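Local coordinates for protein MdcA (Pseudomonas aeruginosa, PDB 5VIT) that is the alpha subunit of malonate decarboxylase, probably a transferase that moves the acyl carrier protein from its acetyl thioester to malonate, at residues N191-D196 against D211-A216. Residues are numbered along the deposited sequence; the frame is centred on the assembly and turned at random.
Sequences NRIVDD and DFVVEA
The carboxylate of Glu215 comes up beside the backbone of Arg192 and Ile193, with Arg192 CA displaced toward one of its faces, 3.7 Å from OE1. That same oxygen accepts a weak, long but fairly straight hydrogen bond from Ile193 N (3.5 Å, 165° at the hydrogen). A second flat group is the peptide joining Val214 to Glu215: Ile193 CD1 sits over one face, 3.7 Å from Glu215 N. Glutamate suits this place because its extended chain (CG anti to the backbone N, chi1 -163°) spans the distance to the other backbone, its CG passing 3.7 Å from Asn191 O. Strand 212-215 belongs to the parallel sheet of an alpha/beta domain and pairs there with strand 185-190. After a corner at Asn191 the chain continues as strand 192-194, an outer strand of a small mixed sheet beside strand 156-158; the two strand segments meet at 116°, a junction between sheets. A branched aliphatic residue fits this junction: Ile193 reaches across with CD1, which touches Glu215 CB at 4.0 Å and Val213 CG2 at 4.3 Å, while Val33 of the neighbouring edge strand packs against both Ile193 and Val213. At the corner, the short amide of Asn191 turns to another loop, where OD1 accepts a hydrogen bond from Phe220 N.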
loop_
_atom_site.group_PDB
_atom_site.type_symbol
_atom_site.label_atom_id
_atom_site.label_comp_id
_atom_site.label_asym_id
_atom_site.label_seq_id
_atom_site.Cartn_x
_atom_site.Cartn_y
_atom_site.Cartn_z
ATOM N N ASN A 191 3.886 52.197 4.244
ATOM C CA ASN A 191 2.743 52.634 3.485
ATOM C C ASN A 191 2.319 54.044 3.906
ATOM O O ASN A 191 1.821 54.821 3.089
ATOM C CB ASN A 191 1.607 51.623 3.644
ATOM C CG ASN A 191 1.886 50.326 2.909
ATOM O OD1 ASN A 191 2.876 50.216 2.181
ATOM N ND2 ASN A 191 1.005 49.344 3.075
ATOM N N ARG A 192 2.532 54.365 5.178
ATOM C CA ARG A 192 2.268 55.703 5.699
ATOM C C ARG A 192 3.035 55.979 6.991
ATOM O O ARG A 192 3.248 55.088 7.829
ATOM C CB ARG A 192 0.766 55.920 5.938
ATOM C CG ARG A 192 0.194 55.060 7.026
ATOM C CD ARG A 192 -1.327 55.064 7.047
ATOM N NE ARG A 192 -1.825 53.983 7.902
ATOM C CZ ARG A 192 -2.132 54.126 9.188
ATOM N NH1 ARG A 192 -2.013 55.318 9.773
ATOM N NH2 ARG A 192 -2.569 53.079 9.890
ATOM N N ILE A 193 3.443 57.235 7.133
ATOM C CA ILE A 193 4.154 57.704 8.305
ATOM C C ILE A 193 3.175 58.511 9.146
ATOM O O ILE A 193 2.555 59.450 8.645
ATOM C CB ILE A 193 5.390 58.548 7.908
ATOM C CG1 ILE A 193 6.289 57.747 6.961
ATOM C CG2 ILE A 193 6.162 58.987 9.141
ATOM C CD1 ILE A 193 7.361 58.554 6.246
ATOM N N VAL A 194 2.998 58.113 10.407
ATOM C CA VAL A 194 2.078 58.798 11.316
ATOM C C VAL A 194 2.824 59.865 12.109
ATOM O O VAL A 194 3.980 59.666 12.494
ATOM C CB VAL A 194 1.383 57.818 12.303
ATOM C CG1 VAL A 194 0.428 56.916 11.559
ATOM C CG2 VAL A 194 2.412 56.990 13.099
ATOM N N ASP A 195 2.171 61.001 12.344
ATOM C CA ASP A 195 2.808 62.085 13.088
ATOM C C ASP A 195 2.734 61.812 14.582
ATOM O O ASP A 195 3.684 62.060 15.324
ATOM C CB ASP A 195 2.167 63.427 12.744
ATOM C CG ASP A 195 2.558 63.917 11.359
ATOM O OD1 ASP A 195 3.759 63.836 11.013
ATOM O OD2 ASP A 195 1.666 64.379 10.616
ATOM N N ASP A 196 1.604 61.273 15.015
ATOM C CA ASP A 196 1.456 60.860 16.399
ATOM C C ASP A 196 2.026 59.457 16.575
ATOM O O ASP A 196 1.511 58.502 15.994
ATOM C CB ASP A 196 -0.015 60.893 16.803
ATOM C CG ASP A 196 -0.217 60.745 18.295
ATOM O OD1 ASP A 196 0.745 60.374 19.009
ATOM O OD2 ASP A 196 -1.357 60.995 18.746
ATOM N N ASP A 211 17.414 53.039 10.356
ATOM C CA ASP A 211 18.142 54.259 10.049
ATOM C C ASP A 211 17.282 55.251 9.260
ATOM O O ASP A 211 17.284 56.454 9.543
ATOM C CB ASP A 211 19.421 53.928 9.283
ATOM C CG ASP A 211 20.385 53.068 10.102
ATOM O OD1 ASP A 211 20.810 53.519 11.198
ATOM O OD2 ASP A 211 20.697 51.933 9.652
ATOM N N PHE A 212 16.540 54.755 8.278
ATOM C CA PHE A 212 15.660 55.633 7.515
ATOM C C PHE A 212 14.317 54.988 7.226
ATOM O O PHE A 212 14.233 53.771 7.054
ATOM C CB PHE A 212 16.325 56.049 6.203
ATOM C CG PHE A 212 17.546 56.888 6.388
ATOM C CD1 PHE A 212 18.799 56.409 6.014
ATOM C CD2 PHE A 212 17.453 58.154 6.956
ATOM C CE1 PHE A 212 19.941 57.187 6.188
ATOM C CE2 PHE A 212 18.584 58.932 7.132
ATOM C CZ PHE A 212 19.831 58.446 6.750
ATOM N N VAL A 213 13.271 55.810 7.193
ATOM C CA VAL A 213 11.969 55.395 6.677
ATOM C C VAL A 213 11.584 56.249 5.463
ATOM O O VAL A 213 12.012 57.406 5.336
ATOM C CB VAL A 213 10.859 55.494 7.736
ATOM C CG1 VAL A 213 11.097 54.494 8.835
ATOM C CG2 VAL A 213 10.792 56.899 8.301
ATOM N N VAL A 214 10.801 55.658 4.560
ATOM C CA VAL A 214 10.305 56.337 3.368
ATOM C C VAL A 214 8.845 55.979 3.172
ATOM O O VAL A 214 8.488 54.797 3.186
ATOM C CB VAL A 214 11.070 55.927 2.091
ATOM C CG1 VAL A 214 10.723 56.862 0.946
ATOM C CG2 VAL A 214 12.561 55.927 2.337
ATOM N N GLU A 215 7.996 56.980 2.985
ATOM C CA GLU A 215 6.631 56.698 2.566
ATOM C C GLU A 215 6.676 56.188 1.123
ATOM O O GLU A 215 7.216 56.845 0.231
ATOM C CB GLU A 215 5.739 57.936 2.693
ATOM C CG GLU A 215 4.241 57.606 2.670
ATOM C CD GLU A 215 3.349 58.809 2.972
ATOM O OE1 GLU A 215 3.018 59.033 4.166
ATOM O OE2 GLU A 215 2.981 59.523 2.012
ATOM N N ALA A 216 6.138 54.998 0.899
ATOM C CA ALA A 216 6.219 54.399 -0.425
ATOM C C ALA A 216 5.256 55.087 -1.394
ATOM O O ALA A 216 4.251 55.670 -0.977
ATOM C CB ALA A 216 5.931 52.917 -0.348
#